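Local coordinates for protein contact-dependent inhibitor I (PDB 5I4Q) that probably protects its own cell by binding and neutralising the toxin part of Contact-dependent inhibitor A, as immunity proteins of contact-dependent growth inhibition systems do, at residues 27-32 against 74-79; 56-61 against 82-87. All blocks are in the same frame, centred on the assembly; numbering follows the deposited sequence.

Interaction 1 of 2, residues 27-32 against 74-79; sequences LYEECI and KRIQDL
Two helices of an all-helical core meet where E29 and I32, one turn apart on helix 4-40, face R75, I76 and L79 in the first turns of helix 74-82. The axes of the two segments pass 11.3 Å apart at a crossing angle of 56°, and the CA atoms of E29 and I76 are the nearest pair. At one side of the interface R75 NH1 donates to E29 OE1 at 3.1 Å in a bent, charged bond. The two side chains cross at about a right angle; NH1 lies above the carboxylate plane, 56° out of it, while OE1 is near the guanidinium plane, at its edge. The other oxygen, E29 OE2, lies 3.9 Å from I76 CG1, and the I76 CD1 methyl packs at 3.9 Å against E29 CG. Deeper in, I32 and L79 meet tip to tip, with I32 CG2 3.6 Å from L79 CD1; with CG anti to the backbone N (chi1 179°), L79 extends its branches toward I32. W104, in the C-terminal tail, covers E29, I32 and L79 and makes a cation-pi contact with R75. Helix 74-82 is thus laid across the long helix 4-40 of an all-helical fold, through an aliphatic core contact flanked by one salt bridge.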
loop_
_atom_site.group_PDB
_atom_site.type_symbol
_atom_site.label_atom_id
_atom_site.label_comp_id
_atom_site.label_asym_id
_atom_site.label_seq_id
_atom_site.Cartn_x
_atom_site.Cartn_y
_atom_site.Cartn_z
ATOM N N LEU B 27 2.120 -0.002 -17.515
ATOM C CA LEU B 27 3.252 -0.104 -18.445
ATOM C C LEU B 27 3.749 -1.534 -18.621
ATOM O O LEU B 27 4.079 -1.916 -19.711
ATOM C CB LEU B 27 4.453 0.738 -18.013
ATOM C CG LEU B 27 4.299 2.271 -17.994
ATOM C CD1 LEU B 27 5.378 2.976 -17.167
ATOM C CD2 LEU B 27 4.273 2.812 -19.409
ATOM N N TYR B 28 3.833 -2.323 -17.547
ATOM C CA TYR B 28 4.277 -3.710 -17.686
ATOM C C TYR B 28 3.264 -4.427 -18.559
ATOM O O TYR B 28 3.625 -5.106 -19.464
ATOM C CB TYR B 28 4.453 -4.406 -16.342
ATOM C CG TYR B 28 5.808 -4.247 -15.674
ATOM C CD1 TYR B 28 6.089 -3.185 -14.878
ATOM C CD2 TYR B 28 6.744 -5.238 -15.738
ATOM C CE1 TYR B 28 7.309 -3.085 -14.243
ATOM C CE2 TYR B 28 7.941 -5.136 -15.142
ATOM C CZ TYR B 28 8.242 -4.054 -14.408
ATOM O OH TYR B 28 9.457 -3.993 -13.785
ATOM N N GLU B 29 1.990 -4.192 -18.312
ATOM C CA GLU B 29 0.914 -4.851 -19.031
ATOM C C GLU B 29 0.982 -4.553 -20.523
ATOM O O GLU B 29 0.892 -5.452 -21.339
ATOM C CB GLU B 29 -0.459 -4.463 -18.453
ATOM C CG GLU B 29 -1.424 -5.631 -18.314
ATOM C CD GLU B 29 -2.813 -5.241 -17.824
ATOM O OE1 GLU B 29 -3.667 -4.956 -18.697
ATOM O OE2 GLU B 29 -3.050 -5.258 -16.593
ATOM N N GLU B 30 1.186 -3.303 -20.869
ATOM C CA GLU B 30 1.263 -2.895 -22.259
ATOM C C GLU B 30 2.486 -3.500 -22.937
ATOM O O GLU B 30 2.377 -4.065 -24.011
ATOM C CB GLU B 30 1.290 -1.356 -22.360
ATOM C CG GLU B 30 -0.078 -0.689 -22.115
ATOM C CD GLU B 30 -0.031 0.837 -21.830
ATOM O OE1 GLU B 30 0.987 1.505 -22.138
ATOM O OE2 GLU B 30 -1.030 1.376 -21.275
ATOM N N CYS B 31 3.645 -3.377 -22.298
ATOM C CA CYS B 31 4.911 -3.893 -22.830
ATOM C C CYS B 31 4.858 -5.441 -23.078
ATOM O O CYS B 31 5.321 -5.970 -24.090
ATOM C CB CYS B 31 6.035 -3.524 -21.865
ATOM S SG CYS B 31 7.635 -3.276 -22.645
ATOM N N ILE B 32 4.228 -6.148 -22.162
ATOM C CA ILE B 32 4.030 -7.565 -22.298
ATOM C C ILE B 32 3.064 -7.908 -23.437
ATOM O O ILE B 32 3.341 -8.849 -24.152
ATOM C CB ILE B 32 3.511 -8.166 -21.002
ATOM C CG1 ILE B 32 4.612 -8.134 -19.944
ATOM C CG2 ILE B 32 2.976 -9.552 -21.261
ATOM C CD1 ILE B 32 4.092 -8.387 -18.534
ATOM N N LYS B 74 -6.014 -9.501 -11.206
ATOM C CA LYS B 74 -6.116 -10.892 -11.689
ATOM C C LYS B 74 -5.342 -11.172 -12.968
ATOM O O LYS B 74 -4.705 -12.201 -13.091
ATOM C CB LYS B 74 -7.594 -11.244 -11.908
ATOM C CG LYS B 74 -7.887 -12.682 -12.341
ATOM C CD LYS B 74 -7.866 -13.687 -11.186
ATOM C CE LYS B 74 -7.878 -15.142 -11.687
ATOM N NZ LYS B 74 -9.146 -15.558 -12.359
ATOM N N ARG B 75 -5.397 -10.256 -13.910
ATOM C CA ARG B 75 -4.684 -10.415 -15.149
ATOM C C ARG B 75 -3.189 -10.625 -14.984
ATOM O O ARG B 75 -2.607 -11.577 -15.550
ATOM C CB ARG B 75 -4.939 -9.217 -16.062
ATOM C CG ARG B 75 -5.046 -9.617 -17.517
ATOM C CD ARG B 75 -5.594 -8.489 -18.370
ATOM N NE ARG B 75 -5.593 -8.931 -19.760
ATOM C CZ ARG B 75 -4.859 -8.415 -20.739
ATOM N NH1 ARG B 75 -4.057 -7.378 -20.528
ATOM N NH2 ARG B 75 -4.950 -8.934 -21.956
ATOM N N ILE B 76 -2.574 -9.705 -14.249
ATOM C CA ILE B 76 -1.158 -9.789 -13.907
ATOM C C ILE B 76 -0.870 -11.009 -12.990
ATOM O O ILE B 76 0.130 -11.640 -13.162
ATOM C CB ILE B 76 -0.713 -8.508 -13.198
ATOM C CG1 ILE B 76 -0.888 -7.293 -14.115
ATOM C CG2 ILE B 76 0.716 -8.614 -12.683
ATOM C CD1 ILE B 76 0.214 -7.174 -15.148
ATOM N N GLN B 77 -1.737 -11.343 -12.047
ATOM C CA GLN B 77 -1.580 -12.569 -11.256
ATOM C C GLN B 77 -1.553 -13.833 -12.100
ATOM O O GLN B 77 -0.723 -14.692 -11.899
ATOM C CB GLN B 77 -2.665 -12.732 -10.224
ATOM C CG GLN B 77 -2.234 -12.470 -8.800
ATOM C CD GLN B 77 -3.436 -12.308 -7.867
ATOM O OE1 GLN B 77 -4.163 -11.303 -7.928
ATOM N NE2 GLN B 77 -3.651 -13.287 -7.006
ATOM N N ASP B 78 -2.464 -13.940 -13.049
ATOM C CA ASP B 78 -2.472 -15.049 -13.981
ATOM C C ASP B 78 -1.230 -15.074 -14.819
ATOM O O ASP B 78 -0.639 -16.138 -14.997
ATOM C CB ASP B 78 -3.693 -15.006 -14.891
ATOM C CG ASP B 78 -4.981 -15.314 -14.144
ATOM O OD1 ASP B 78 -4.949 -15.913 -13.024
ATOM O OD2 ASP B 78 -6.042 -14.941 -14.673
ATOM N N LEU B 79 -0.801 -13.919 -15.285
ATOM C CA LEU B 79 0.438 -13.845 -16.008
ATOM C C LEU B 79 1.647 -14.323 -15.196
ATOM O O LEU B 79 2.498 -15.066 -15.723
ATOM C CB LEU B 79 0.720 -12.429 -16.487
ATOM C CG LEU B 79 2.071 -12.437 -17.222
ATOM C CD1 LEU B 79 1.936 -11.790 -18.590
ATOM C CD2 LEU B 79 3.230 -11.870 -16.403
#

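Interaction 2 of 2, residues 56-61 against 82-87; sequences RMQSEL and HLDRDD
Q58 on helix 44-66 reaches across to L83 and D84, where the chain has just left helix 74-82. Its CB approaches the L83 carbonyl, with Q58 CB 4.2 Å from L83 O. CG, anti to the backbone N, comes closer, 3.5 Å from the same L83 O and 3.8 Å from L83 CB. The bend at chi2 (-72°) then lays CD over the backbone of the next residue, 3.6 Å from D84 CA. At the tip the amide divides its work. NE2 donates to D84 OD1 at 2.9 Å, using the anti lone pair of that oxygen; the bond is bent, amide and carboxylate planes stand 74° apart, and OD1 is tilted 26° out of the amide plane. The same nitrogen also donates to I80 O, near the end of helix 74-82. OE1 is met by two waters: one, 2.6 Å from Q58 OE1, links it to D84 OD1, and the other, 2.9 Å from Q58 OE1, links it to the backbone oxygen D84 O. L83 turns its side chain into the core, against L54, W94 and P105. D84 OD2 faces the partner protein, with a hydrogen bond to H85 and a salt bridge to R37, both of the chain of Contact-dependent inhibitor A. The buried amide and a water thus engage OD1 while OD2 meets the toxin chain, which makes Q58 a second-shell residue that probably orients D84 for the electrostatic part of binding.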
loop_
_atom_site.group_PDB
_atom_site.type_symbol
_atom_site.label_atom_id
_atom_site.label_comp_id
_atom_site.label_asym_id
_atom_site.label_seq_id
_atom_site.Cartn_x
_atom_site.Cartn_y
_atom_site.Cartn_z
ATOM N N ARG B 56 11.974 -11.879 -18.078
ATOM C CA ARG B 56 12.656 -10.948 -17.179
ATOM C C ARG B 56 11.585 -10.088 -16.497
ATOM O O ARG B 56 11.655 -9.841 -15.297
ATOM C CB ARG B 56 13.642 -10.068 -17.901
ATOM C CG ARG B 56 14.518 -9.219 -16.981
ATOM C CD ARG B 56 15.212 -8.059 -17.695
ATOM N NE ARG B 56 14.322 -6.919 -17.865
ATOM C CZ ARG B 56 13.823 -6.453 -19.011
ATOM N NH1 ARG B 56 13.005 -5.404 -18.958
ATOM N NH2 ARG B 56 14.110 -7.004 -20.194
HETATM N N MSE B 57 10.580 -9.699 -17.264
HETATM C CA MSE B 57 9.478 -8.920 -16.725
HETATM C C MSE B 57 8.639 -9.712 -15.762
HETATM O O MSE B 57 8.235 -9.186 -14.776
HETATM C CB MSE B 57 8.593 -8.348 -17.846
HETATM C CG MSE B 57 9.437 -7.320 -18.584
HETATM SE SE MSE B 57 8.340 -6.249 -19.855
HETATM C CE MSE B 57 9.865 -5.436 -20.865
ATOM N N GLN B 58 8.314 -10.938 -16.119
ATOM C CA GLN B 58 7.584 -11.805 -15.255
ATOM C C GLN B 58 8.349 -11.944 -13.940
ATOM O O GLN B 58 7.752 -11.931 -12.896
ATOM C CB GLN B 58 7.328 -13.164 -15.921
ATOM C CG GLN B 58 6.595 -14.229 -15.076
ATOM C CD GLN B 58 7.404 -14.843 -13.954
ATOM O OE1 GLN B 58 8.631 -14.814 -13.956
ATOM N NE2 GLN B 58 6.719 -15.398 -12.967
ATOM N N SER B 59 9.668 -12.069 -14.013
ATOM C CA SER B 59 10.514 -12.267 -12.812
ATOM C C SER B 59 10.449 -11.101 -11.909
ATOM O O SER B 59 10.396 -11.277 -10.694
ATOM C CB SER B 59 11.958 -12.572 -13.154
ATOM O OG SER B 59 11.992 -13.816 -13.854
ATOM N N GLU B 60 10.369 -9.916 -12.481
ATOM C CA GLU B 60 10.264 -8.752 -11.673
ATOM C C GLU B 60 8.879 -8.694 -11.039
ATOM O O GLU B 60 8.735 -8.223 -9.907
ATOM C CB GLU B 60 10.531 -7.514 -12.519
ATOM C CG GLU B 60 11.961 -7.429 -13.002
ATOM C CD GLU B 60 12.182 -6.462 -14.195
ATOM O OE1 GLU B 60 11.242 -5.796 -14.658
ATOM O OE2 GLU B 60 13.339 -6.355 -14.654
ATOM N N LEU B 61 7.839 -9.090 -11.808
ATOM C CA LEU B 61 6.488 -9.068 -11.278
ATOM C C LEU B 61 6.339 -10.121 -10.180
ATOM O O LEU B 61 5.656 -9.909 -9.203
ATOM C CB LEU B 61 5.466 -9.266 -12.363
ATOM C CG LEU B 61 5.310 -8.047 -13.270
ATOM C CD1 LEU B 61 4.660 -8.447 -14.553
ATOM C CD2 LEU B 61 4.518 -6.912 -12.696
ATOM N N HIS B 82 1.325 -18.276 -15.065
ATOM C CA HIS B 82 1.550 -18.977 -16.359
ATOM C C HIS B 82 2.945 -18.843 -16.960
ATOM O O HIS B 82 3.421 -19.775 -17.598
ATOM C CB HIS B 82 0.550 -18.500 -17.380
ATOM C CG HIS B 82 -0.859 -18.873 -17.052
ATOM N ND1 HIS B 82 -1.297 -20.180 -17.070
ATOM C CD2 HIS B 82 -1.945 -18.114 -16.785
ATOM C CE1 HIS B 82 -2.583 -20.210 -16.772
ATOM N NE2 HIS B 82 -3.001 -18.970 -16.605
ATOM N N LEU B 83 3.604 -17.702 -16.755
ATOM C CA LEU B 83 4.910 -17.436 -17.359
ATOM C C LEU B 83 6.092 -17.608 -16.432
ATOM O O LEU B 83 7.204 -17.229 -16.771
ATOM C CB LEU B 83 4.926 -16.030 -17.926
ATOM C CG LEU B 83 4.107 -15.793 -19.221
ATOM C CD1 LEU B 83 4.567 -14.515 -19.911
ATOM C CD2 LEU B 83 4.233 -16.894 -20.224
ATOM N N ASP B 84 5.875 -18.187 -15.268
ATOM C CA ASP B 84 6.945 -18.391 -14.299
ATOM C C ASP B 84 8.010 -19.339 -14.803
ATOM O O ASP B 84 9.184 -19.075 -14.706
ATOM C CB ASP B 84 6.381 -18.957 -12.976
ATOM C CG ASP B 84 7.363 -18.830 -11.853
ATOM O OD1 ASP B 84 7.662 -17.682 -11.464
ATOM O OD2 ASP B 84 7.929 -19.826 -11.418
ATOM N N ARG B 85 7.587 -20.449 -15.365
ATOM C CA ARG B 85 8.511 -21.426 -15.855
ATOM C C ARG B 85 9.098 -20.972 -17.208
ATOM O O ARG B 85 8.368 -20.758 -18.159
ATOM C CB ARG B 85 7.768 -22.746 -16.011
ATOM C CG ARG B 85 8.685 -23.877 -16.474
ATOM C CD ARG B 85 7.950 -25.212 -16.650
ATOM N NE ARG B 85 8.824 -26.231 -17.294
ATOM C CZ ARG B 85 8.438 -27.447 -17.620
ATOM N NH1 ARG B 85 7.167 -27.790 -17.448
ATOM N NH2 ARG B 85 9.310 -28.276 -18.197
ATOM N N ASP B 86 10.422 -20.885 -17.260
ATOM C CA ASP B 86 11.179 -20.387 -18.362
ATOM C C ASP B 86 12.224 -21.414 -18.751
ATOM O O ASP B 86 13.272 -21.502 -18.139
ATOM C CB ASP B 86 11.838 -19.061 -17.937
ATOM C CG ASP B 86 12.858 -18.503 -18.971
ATOM O OD1 ASP B 86 12.889 -18.952 -20.145
ATOM O OD2 ASP B 86 13.629 -17.594 -18.579
ATOM N N ASP B 87 11.909 -22.237 -19.754
ATOM C CA ASP B 87 12.901 -23.109 -20.326
ATOM C C ASP B 87 12.523 -23.373 -21.778
ATOM O O ASP B 87 11.517 -22.858 -22.257
ATOM C CB ASP B 87 12.983 -24.436 -19.520
ATOM C CG ASP B 87 11.635 -25.124 -19.401
ATOM O OD1 ASP B 87 10.885 -25.184 -20.417
ATOM O OD2 ASP B 87 11.299 -25.602 -18.290
HETATM O O HOH W 1 10.034 -16.044 -12.114
HETATM O O HOH W 2 10.461 -16.572 -15.438
#

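The centres of interactions 1 and 2 lie 11 Å apart, and their segments alternate along the chain: 27-32, 56-61, 74-79, 82-87. Helix 74-82 supplies its first turns to interaction 1, and the loop that follows it enters interaction 2. Helices 4-40 and 44-66 join the contacts directly: Y28 OH and E60 OE1 are 2.7 Å apart in a probable hydrogen bond, C31 SG packs against CE of selenomethionine M57, and L61 lies against Y28 and I32. Helix 74-82 and its following loop are therefore fixed to both long helices. Residues of both first segments touch the second subunit, and both interactions border the toxin chain, interaction 1 by packing and interaction 2 also through salt bridges.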